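Side-chain contacts in transmembrane oligosaccharyl transferase (Archaeoglobus fulgidus, PDB 3WAJ), which belongs to the STT3/AglB family of oligosaccharyl transferases, joining a zinc-holding multipass helical membrane part of the GT-C clan to large non-membrane domains: residues P123-T128 with F132-A137; M408-W413 with S435-A440; F177-N182 with M198-I203. One frame throughout, in Å; residues are numbered along the deposited sequence.

In the fold
All three contacts lie in the helical membrane part, at neighbouring places along the bundle. Contact 1 packs the two helices 121-131 and 134-144 together beside their short connection, and its centre is about 11 Å from that of contact 2 and about 16 Å from that of contact 3; the centres of contacts 2 and 3 are about 19 Å apart. Leu127 bridges them, with Leu127 CD1 3.7 Å from Leu410 CD1 and 4.1 Å from Leu178 CD1. Leu178 CD2 in turn lies 4.1 Å from Ala409 CB. The zinc ion is held by Asp47, Asp161 and His163; His163 begins helix 163-181, and contact 3 uses its last turn.

Contact 1 of 3, residues P123-T128 with F132-A137; sequences PVYLLT and FDKRAA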
loop_
_atom_site.group_PDB
_atom_site.type_symbol
_atom_site.label_atom_id
_atom_site.label_comp_id
_atom_site.label_asym_id
_atom_site.label_seq_id
_atom_site.Cartn_x
_atom_site.Cartn_y
_atom_site.Cartn_z
ATOM N N PRO A 123 15.129 -13.196 -17.705
ATOM C CA PRO A 123 14.228 -12.677 -18.747
ATOM C C PRO A 123 14.796 -11.461 -19.472
ATOM O O PRO A 123 14.505 -11.296 -20.660
ATOM C CB PRO A 123 12.974 -12.255 -17.969
ATOM C CG PRO A 123 13.127 -12.832 -16.606
ATOM C CD PRO A 123 14.580 -12.993 -16.353
ATOM N N VAL A 124 15.563 -10.616 -18.777
ATOM C CA VAL A 124 16.116 -9.425 -19.423
ATOM C C VAL A 124 17.155 -9.815 -20.469
ATOM O O VAL A 124 16.994 -9.483 -21.642
ATOM C CB VAL A 124 16.698 -8.413 -18.431
ATOM C CG1 VAL A 124 17.410 -7.300 -19.183
ATOM C CG2 VAL A 124 15.592 -7.828 -17.574
ATOM N N TYR A 125 18.196 -10.529 -20.041
ATOM C CA TYR A 125 19.169 -11.091 -20.964
ATOM C C TYR A 125 18.446 -11.706 -22.149
ATOM O O TYR A 125 18.695 -11.320 -23.287
ATOM C CB TYR A 125 20.051 -12.159 -20.295
ATOM C CG TYR A 125 20.933 -12.872 -21.296
ATOM C CD1 TYR A 125 22.190 -12.373 -21.622
ATOM C CD2 TYR A 125 20.503 -14.030 -21.939
ATOM C CE1 TYR A 125 22.999 -13.007 -22.564
ATOM C CE2 TYR A 125 21.301 -14.672 -22.878
ATOM C CZ TYR A 125 22.548 -14.157 -23.185
ATOM O OH TYR A 125 23.343 -14.793 -24.113
ATOM N N LEU A 126 17.545 -12.649 -21.870
ATOM C CA LEU A 126 16.770 -13.321 -22.915
ATOM C C LEU A 126 16.111 -12.328 -23.852
ATOM O O LEU A 126 16.236 -12.460 -25.069
ATOM C CB LEU A 126 15.705 -14.248 -22.322
ATOM C CG LEU A 126 14.900 -14.994 -23.389
ATOM C CD1 LEU A 126 15.845 -15.784 -24.282
ATOM C CD2 LEU A 126 13.849 -15.916 -22.785
ATOM N N LEU A 127 15.424 -11.330 -23.296
ATOM C CA LEU A 127 14.742 -10.326 -24.126
ATOM C C LEU A 127 15.683 -9.453 -24.967
ATOM O O LEU A 127 15.454 -9.287 -26.164
ATOM C CB LEU A 127 13.818 -9.434 -23.294
ATOM C CG LEU A 127 13.218 -8.246 -24.054
ATOM C CD1 LEU A 127 12.245 -8.703 -25.137
ATOM C CD2 LEU A 127 12.539 -7.290 -23.098
ATOM N N THR A 128 16.722 -8.885 -24.355
ATOM C CA THR A 128 17.610 -8.006 -25.114
ATOM C C THR A 128 18.622 -8.779 -25.962
ATOM O O THR A 128 19.320 -8.191 -26.787
ATOM C CB THR A 128 18.350 -6.939 -24.253
ATOM O OG1 THR A 128 19.751 -7.198 -24.288
ATOM C CG2 THR A 128 17.888 -6.943 -22.830
ATOM N N PHE A 132 18.304 -7.900 -29.923
ATOM C CA PHE A 132 19.604 -7.486 -30.420
ATOM C C PHE A 132 20.611 -8.643 -30.494
ATOM O O PHE A 132 20.366 -9.628 -31.193
ATOM C CB PHE A 132 20.124 -6.309 -29.594
ATOM C CG PHE A 132 19.137 -5.172 -29.486
ATOM C CD1 PHE A 132 18.705 -4.500 -30.620
ATOM C CD2 PHE A 132 18.640 -4.780 -28.256
ATOM C CE1 PHE A 132 17.797 -3.449 -30.528
ATOM C CE2 PHE A 132 17.735 -3.729 -28.155
ATOM C CZ PHE A 132 17.314 -3.063 -29.295
ATOM N N ASP A 133 21.724 -8.514 -29.780
ATOM C CA ASP A 133 22.754 -9.546 -29.772
ATOM C C ASP A 133 23.095 -9.975 -28.349
ATOM O O ASP A 133 22.316 -9.757 -27.421
ATOM C CB ASP A 133 24.012 -9.052 -30.489
ATOM C CG ASP A 133 24.587 -7.798 -29.859
ATOM O OD1 ASP A 133 24.676 -7.743 -28.614
ATOM O OD2 ASP A 133 24.949 -6.867 -30.609
ATOM N N LYS A 134 24.263 -10.586 -28.185
ATOM C CA LYS A 134 24.710 -11.046 -26.875
ATOM C C LYS A 134 25.459 -9.984 -26.078
ATOM O O LYS A 134 25.340 -9.914 -24.855
ATOM C CB LYS A 134 25.664 -12.233 -27.022
ATOM C CG LYS A 134 25.037 -13.578 -26.689
ATOM C CD LYS A 134 25.418 -14.633 -27.714
ATOM C CE LYS A 134 24.535 -15.865 -27.592
ATOM N NZ LYS A 134 25.089 -17.022 -28.347
ATOM N N ARG A 135 26.230 -9.159 -26.779
ATOM C CA ARG A 135 26.999 -8.099 -26.137
ATOM C C ARG A 135 26.051 -7.204 -25.348
ATOM O O ARG A 135 26.313 -6.873 -24.192
ATOM C CB ARG A 135 27.744 -7.277 -27.191
ATOM C CG ARG A 135 28.566 -8.109 -28.161
ATOM C CD ARG A 135 30.042 -7.752 -28.081
ATOM N NE ARG A 135 30.880 -8.739 -28.757
ATOM C CZ ARG A 135 32.151 -8.537 -29.089
ATOM N NH1 ARG A 135 32.736 -7.380 -28.809
ATOM N NH2 ARG A 135 32.838 -9.491 -29.703
ATOM N N ALA A 136 24.948 -6.816 -25.979
ATOM C CA ALA A 136 23.952 -5.955 -25.333
ATOM C C ALA A 136 23.241 -6.665 -24.173
ATOM O O ALA A 136 22.949 -6.058 -23.144
ATOM C CB ALA A 136 22.934 -5.459 -26.347
ATOM N N ALA A 137 22.984 -7.956 -24.349
ATOM C CA ALA A 137 22.230 -8.744 -23.381
ATOM C C ALA A 137 22.960 -8.962 -22.063
ATOM O O ALA A 137 22.356 -9.368 -21.068
ATOM C CB ALA A 137 21.836 -10.060 -23.995
#
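Tyr125 packs against Ala137 and Lys134 where helix 121-131 gives way, after a short connection, to helix 134-144. Tyr125 CB starts 3.7 Å from Ala137 O. With CG anti to the backbone N (chi1 172°), the ring is carried out alongside the second helix, and Tyr125 CD1 comes to 3.1 Å from the same Ala137 O, which lies at the ring edge and near its plane. Tyr125 CD1 also approaches Ala137 CB at 3.3 Å, and CE1 continues along that methyl. At the tip, Tyr125 OH rests 3.3 Å from Lys134 CG, on the aliphatic part of a chain that bends at chi2. Deeper in, Thr128 OG1 packs 3.1 Å from Ala137 CA, while Thr128 O takes a weak hydrogen bond from Phe132 N. Asp133 N-caps the new helix, Asp133 OD1 accepting from Ala136 N at 2.8 Å in a nearly straight bond of 174°. Val437 of helix 429-446 covers Thr128. Polar capping thus serves the start of the second helix, whereas the side-chain link between the two helices is essentially van der Waals contact around a small alanine.

Contact 2 of 3, residues M408-W413 with S435-A440; sequences MALLIW and SAVYSA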
loop_
_atom_site.group_PDB
_atom_site.type_symbol
_atom_site.label_atom_id
_atom_site.label_comp_id
_atom_site.label_asym_id
_atom_site.label_seq_id
_atom_site.Cartn_x
_atom_site.Cartn_y
_atom_site.Cartn_z
ATOM N N MET A 408 11.098 -3.647 -33.766
ATOM C CA MET A 408 9.830 -2.931 -33.805
ATOM C C MET A 408 8.951 -3.310 -32.610
ATOM O O MET A 408 8.306 -2.454 -32.011
ATOM C CB MET A 408 9.082 -3.185 -35.116
ATOM C CG MET A 408 7.849 -2.306 -35.275
ATOM S SD MET A 408 6.726 -2.885 -36.558
ATOM C CE MET A 408 6.469 -4.585 -36.041
ATOM N N ALA A 409 8.940 -4.596 -32.269
ATOM C CA ALA A 409 8.148 -5.092 -31.148
ATOM C C ALA A 409 8.563 -4.394 -29.854
ATOM O O ALA A 409 7.723 -3.985 -29.058
ATOM C CB ALA A 409 8.300 -6.602 -31.022
ATOM N N LEU A 410 9.867 -4.241 -29.664
ATOM C CA LEU A 410 10.388 -3.615 -28.454
ATOM C C LEU A 410 9.937 -2.157 -28.305
ATOM O O LEU A 410 9.536 -1.735 -27.215
ATOM C CB LEU A 410 11.915 -3.727 -28.408
ATOM C CG LEU A 410 12.566 -3.862 -27.030
ATOM C CD1 LEU A 410 12.303 -5.241 -26.406
ATOM C CD2 LEU A 410 14.055 -3.579 -27.155
ATOM N N LEU A 411 9.998 -1.398 -29.399
ATOM C CA LEU A 411 9.555 -0.002 -29.405
ATOM C C LEU A 411 8.079 0.140 -29.038
ATOM O O LEU A 411 7.703 1.025 -28.268
ATOM C CB LEU A 411 9.837 0.644 -30.765
ATOM C CG LEU A 411 11.213 1.310 -30.836
ATOM C CD1 LEU A 411 11.654 1.562 -32.278
ATOM C CD2 LEU A 411 11.202 2.609 -30.040
ATOM N N ILE A 412 7.261 -0.746 -29.603
ATOM C CA ILE A 412 5.829 -0.779 -29.352
ATOM C C ILE A 412 5.570 -1.036 -27.876
ATOM O O ILE A 412 4.697 -0.420 -27.269
ATOM C CB ILE A 412 5.157 -1.893 -30.190
ATOM C CG1 ILE A 412 5.233 -1.566 -31.681
ATOM C CG2 ILE A 412 3.704 -2.096 -29.784
ATOM C CD1 ILE A 412 4.554 -2.608 -32.561
ATOM N N TRP A 413 6.330 -1.962 -27.304
ATOM C CA TRP A 413 6.245 -2.250 -25.878
ATOM C C TRP A 413 6.599 -1.009 -25.065
ATOM O O TRP A 413 5.889 -0.650 -24.132
ATOM C CB TRP A 413 7.178 -3.412 -25.519
ATOM C CG TRP A 413 7.432 -3.580 -24.043
ATOM C CD1 TRP A 413 6.505 -3.846 -23.067
ATOM C CD2 TRP A 413 8.704 -3.525 -23.383
ATOM N NE1 TRP A 413 7.129 -3.948 -21.844
ATOM C CE2 TRP A 413 8.476 -3.758 -22.010
ATOM C CE3 TRP A 413 10.010 -3.299 -23.821
ATOM C CZ2 TRP A 413 9.512 -3.771 -21.071
ATOM C CZ3 TRP A 413 11.042 -3.310 -22.885
ATOM C CH2 TRP A 413 10.785 -3.545 -21.531
ATOM N N SER A 435 14.340 0.891 -19.251
ATOM C CA SER A 435 15.531 1.731 -19.145
ATOM C C SER A 435 16.820 0.905 -19.128
ATOM O O SER A 435 17.889 1.415 -19.470
ATOM C CB SER A 435 15.459 2.630 -17.915
ATOM O OG SER A 435 15.992 1.968 -16.788
ATOM N N ALA A 436 16.717 -0.370 -18.750
ATOM C CA ALA A 436 17.887 -1.261 -18.727
ATOM C C ALA A 436 18.256 -1.857 -20.102
ATOM O O ALA A 436 19.433 -2.110 -20.384
ATOM C CB ALA A 436 17.686 -2.366 -17.710
ATOM N N VAL A 437 17.244 -2.102 -20.935
ATOM C CA VAL A 437 17.445 -2.676 -22.266
ATOM C C VAL A 437 17.953 -1.629 -23.243
ATOM O O VAL A 437 18.903 -1.883 -23.986
ATOM C CB VAL A 437 16.144 -3.287 -22.812
ATOM C CG1 VAL A 437 16.322 -3.759 -24.243
ATOM C CG2 VAL A 437 15.688 -4.433 -21.934
ATOM N N TYR A 438 17.323 -0.453 -23.229
ATOM C CA TYR A 438 17.693 0.654 -24.120
ATOM C C TYR A 438 18.942 1.421 -23.648
ATOM O O TYR A 438 19.372 2.383 -24.285
ATOM C CB TYR A 438 16.498 1.593 -24.343
ATOM C CG TYR A 438 15.432 1.020 -25.255
ATOM C CD1 TYR A 438 15.766 0.484 -26.498
ATOM C CD2 TYR A 438 14.095 0.995 -24.872
ATOM C CE1 TYR A 438 14.794 -0.050 -27.339
ATOM C CE2 TYR A 438 13.119 0.461 -25.709
ATOM C CZ TYR A 438 13.478 -0.059 -26.937
ATOM O OH TYR A 438 12.522 -0.583 -27.768
ATOM N N SER A 439 19.517 0.992 -22.530
ATOM C CA SER A 439 20.815 1.501 -22.102
ATOM C C SER A 439 21.894 0.505 -22.503
ATOM O O SER A 439 22.970 0.892 -22.964
ATOM C CB SER A 439 20.846 1.751 -20.594
ATOM O OG SER A 439 20.050 2.860 -20.232
ATOM N N ALA A 440 21.581 -0.780 -22.351
ATOM C CA ALA A 440 22.456 -1.851 -22.824
ATOM C C ALA A 440 22.607 -1.807 -24.345
ATOM O O ALA A 440 23.521 -2.405 -24.902
ATOM C CB ALA A 440 21.924 -3.184 -22.403
#
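The helices carrying Leu410 and Val437 run roughly antiparallel, 139° between their N-to-C directions, with the short axes no nearer than 11.9 Å and Leu410 CA 9.4 Å from Val437 CA. Helices 405-420 and 429-446 follow one another in the chain and belong to the multipass helical bundle of this GT-C type membrane protein. At such a spacing the backbones do not touch, and large side chains must span the gap. Tyr438 does most of this. Its CG is anti to the carbonyl carbon (chi1 -74°), and from there the phenol stretches across to the opposite helix, where Tyr438 OH comes to rest against the peptide joining Leu410 to Leu411, 3.1 Å from Leu410 C. Leu411 N lies at the ring edge, close to the ring plane, but neither it nor Leu410 O is placed at an angle that would make a hydrogen bond with the hydroxyl.

Leu410 comes from the opposite direction and packs against the outer end of the phenol. Leu410 CB is 3.3 Å from Tyr438 OH, and CG and CD2 follow along the same end of the ring. Leu410 CD2 goes farthest and meets Val437 CG1, the branch anti to that residue's backbone N, at 3.7 Å. Leu411 crosses the tyrosine at about a right angle and adds its CG beside the hydroxyl. The whole contact is buried. Ile392 of helix 384-402 packs on Tyr438 as well, so Tyr438 also touches a third helix. Within the Val437 helix, Ser439 OG donates to Ser435 O one turn back, 2.7 Å away and almost in line with the carbonyl bond.

Contact 3 of 3, residues F177-N182 with M198-I203; sequences FLLAYN and MAYPVI
Leu179 holds CG anti to its backbone N (chi1 -165°), while Tyr200 has CG anti to the carbonyl carbon (chi1 -59°), and these two settings bring a leucine methyl and a phenol edge together between helices 163-181 and 199-214. Leu179 starts off to the flank of its helix, but Leu179 CD1 swings across to meet Tyr200 CD1 at 3.3 Å. The methyl lies at the edge of the ring, near its plane, so it does not sit over the aromatic face. Tyr200 CE1 is the next ring atom along, 3.9 Å from the same Leu179 CD1, so a single methyl makes this half of the contact, the two side chains slanting past one another.

The other half belongs to Ala180, where the backbones come close, Ala180 CA lying 5.2 Å from Tyr200 CA. Ala180 CB faces the second helix and settles on backbone as much as on side chain: Tyr200 O and Pro201 N both lie 3.9 Å from Ala180 CB, and Tyr200 CB follows at 4.2 Å. Pro201 sits near the start of its helix, where the missing N-H costs little, and offers its ring atom CD to the same methyl.

No hydrogen bond spans the two segments. Val249 of helix 243-261 packs on Ala180, and Val252 and Thr253 on Pro201, so a third helix covers this side of the pair; Leu179 also touches Glu130 of helix 121-131. With 161° between their directions and 8.5 Å between the short axes, the two segments are part of an antiparallel pair of successive helices, the up-and-down packing typical of multipass helical membrane proteins.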
loop_
_atom_site.group_PDB
_atom_site.type_symbol
_atom_site.label_atom_id
_atom_site.label_comp_id
_atom_site.label_asym_id
_atom_site.label_seq_id
_atom_site.Cartn_x
_atom_site.Cartn_y
_atom_site.Cartn_z
ATOM N N PHE A 177 8.248 -14.821 -26.175
ATOM C CA PHE A 177 7.448 -14.686 -27.384
ATOM C C PHE A 177 8.333 -14.398 -28.603
ATOM O O PHE A 177 8.136 -14.983 -29.670
ATOM C CB PHE A 177 6.387 -13.600 -27.259
ATOM C CG PHE A 177 5.560 -13.429 -28.502
ATOM C CD1 PHE A 177 4.507 -14.290 -28.767
ATOM C CD2 PHE A 177 5.854 -12.419 -29.423
ATOM C CE1 PHE A 177 3.758 -14.157 -29.925
ATOM C CE2 PHE A 177 5.104 -12.271 -30.586
ATOM C CZ PHE A 177 4.057 -13.141 -30.841
ATOM N N LEU A 178 9.296 -13.491 -28.450
ATOM C CA LEU A 178 10.163 -13.151 -29.564
ATOM C C LEU A 178 11.022 -14.357 -29.913
ATOM O O LEU A 178 11.222 -14.664 -31.086
ATOM C CB LEU A 178 10.994 -11.901 -29.266
ATOM C CG LEU A 178 10.128 -10.637 -29.278
ATOM C CD1 LEU A 178 10.937 -9.378 -29.014
ATOM C CD2 LEU A 178 9.374 -10.513 -30.596
ATOM N N LEU A 179 11.481 -15.068 -28.891
ATOM C CA LEU A 179 12.208 -16.317 -29.086
ATOM C C LEU A 179 11.379 -17.327 -29.890
ATOM O O LEU A 179 11.917 -18.069 -30.709
ATOM C CB LEU A 179 12.610 -16.901 -27.729
ATOM C CG LEU A 179 13.657 -18.019 -27.649
ATOM C CD1 LEU A 179 13.064 -19.383 -27.910
ATOM C CD2 LEU A 179 14.797 -17.763 -28.614
ATOM N N ALA A 180 10.071 -17.354 -29.671
ATOM C CA ALA A 180 9.216 -18.268 -30.433
ATOM C C ALA A 180 8.945 -17.803 -31.883
ATOM O O ALA A 180 8.406 -18.570 -32.684
ATOM C CB ALA A 180 7.905 -18.554 -29.680
ATOM N N TYR A 181 9.311 -16.557 -32.207
ATOM C CA TYR A 181 9.241 -16.040 -33.588
ATOM C C TYR A 181 10.560 -16.272 -34.330
ATOM O O TYR A 181 10.591 -16.292 -35.556
ATOM C CB TYR A 181 8.850 -14.542 -33.622
ATOM C CG TYR A 181 9.203 -13.790 -34.911
ATOM C CD1 TYR A 181 10.226 -12.845 -34.933
ATOM C CD2 TYR A 181 8.509 -14.019 -36.093
ATOM C CE1 TYR A 181 10.556 -12.156 -36.102
ATOM C CE2 TYR A 181 8.831 -13.334 -37.271
ATOM C CZ TYR A 181 9.851 -12.402 -37.268
ATOM O OH TYR A 181 10.165 -11.729 -38.434
ATOM N N ASN A 182 11.639 -16.443 -33.575
ATOM C CA ASN A 182 12.956 -16.667 -34.160
ATOM C C ASN A 182 13.294 -18.150 -34.278
ATOM O O ASN A 182 14.272 -18.621 -33.700
ATOM C CB ASN A 182 14.033 -15.946 -33.347
ATOM C CG ASN A 182 13.751 -14.465 -33.189
ATOM O OD1 ASN A 182 12.626 -14.011 -33.395
ATOM N ND2 ASN A 182 14.776 -13.703 -32.824
ATOM N N MET A 198 7.120 -26.944 -30.846
ATOM C CA MET A 198 5.871 -26.606 -30.166
ATOM C C MET A 198 6.172 -26.149 -28.739
ATOM O O MET A 198 5.377 -25.445 -28.107
ATOM C CB MET A 198 4.955 -27.835 -30.122
ATOM C CG MET A 198 3.474 -27.540 -29.899
ATOM S SD MET A 198 2.742 -26.649 -31.294
ATOM C CE MET A 198 1.016 -27.087 -31.100
ATOM N N ALA A 199 7.332 -26.559 -28.235
ATOM C CA ALA A 199 7.726 -26.233 -26.874
ATOM C C ALA A 199 7.933 -24.734 -26.730
ATOM O O ALA A 199 7.626 -24.159 -25.678
ATOM C CB ALA A 199 8.985 -26.985 -26.480
ATOM N N TYR A 200 8.448 -24.104 -27.782
ATOM C CA TYR A 200 8.792 -22.687 -27.700
ATOM C C TYR A 200 7.559 -21.765 -27.505
ATOM O O TYR A 200 7.566 -20.910 -26.615
ATOM C CB TYR A 200 9.700 -22.259 -28.868
ATOM C CG TYR A 200 11.012 -23.032 -28.945
ATOM C CD1 TYR A 200 12.202 -22.470 -28.503
ATOM C CD2 TYR A 200 11.062 -24.325 -29.469
ATOM C CE1 TYR A 200 13.407 -23.166 -28.577
ATOM C CE2 TYR A 200 12.264 -25.030 -29.538
ATOM C CZ TYR A 200 13.429 -24.443 -29.089
ATOM O OH TYR A 200 14.613 -25.135 -29.155
ATOM N N PRO A 201 6.492 -21.937 -28.318
ATOM C CA PRO A 201 5.298 -21.137 -28.004
ATOM C C PRO A 201 4.590 -21.563 -26.714
ATOM O O PRO A 201 4.109 -20.684 -26.000
ATOM C CB PRO A 201 4.386 -21.363 -29.221
ATOM C CG PRO A 201 4.878 -22.631 -29.846
ATOM C CD PRO A 201 6.358 -22.620 -29.618
ATOM N N VAL A 202 4.518 -22.867 -26.435
ATOM C CA VAL A 202 3.930 -23.375 -25.187
ATOM C C VAL A 202 4.549 -22.714 -23.941
ATOM O O VAL A 202 3.838 -22.357 -22.991
ATOM C CB VAL A 202 4.004 -24.928 -25.103
ATOM C CG1 VAL A 202 3.728 -25.427 -23.686
ATOM C CG2 VAL A 202 3.019 -25.559 -26.079
ATOM N N ILE A 203 5.869 -22.540 -23.967
ATOM C CA ILE A 203 6.576 -21.843 -22.899
ATOM C C ILE A 203 6.107 -20.388 -22.811
ATOM O O ILE A 203 5.793 -19.888 -21.727
ATOM C CB ILE A 203 8.113 -21.867 -23.114
ATOM C CG1 ILE A 203 8.673 -23.282 -22.933
ATOM C CG2 ILE A 203 8.816 -20.880 -22.184
ATOM C CD1 ILE A 203 8.196 -23.984 -21.688
#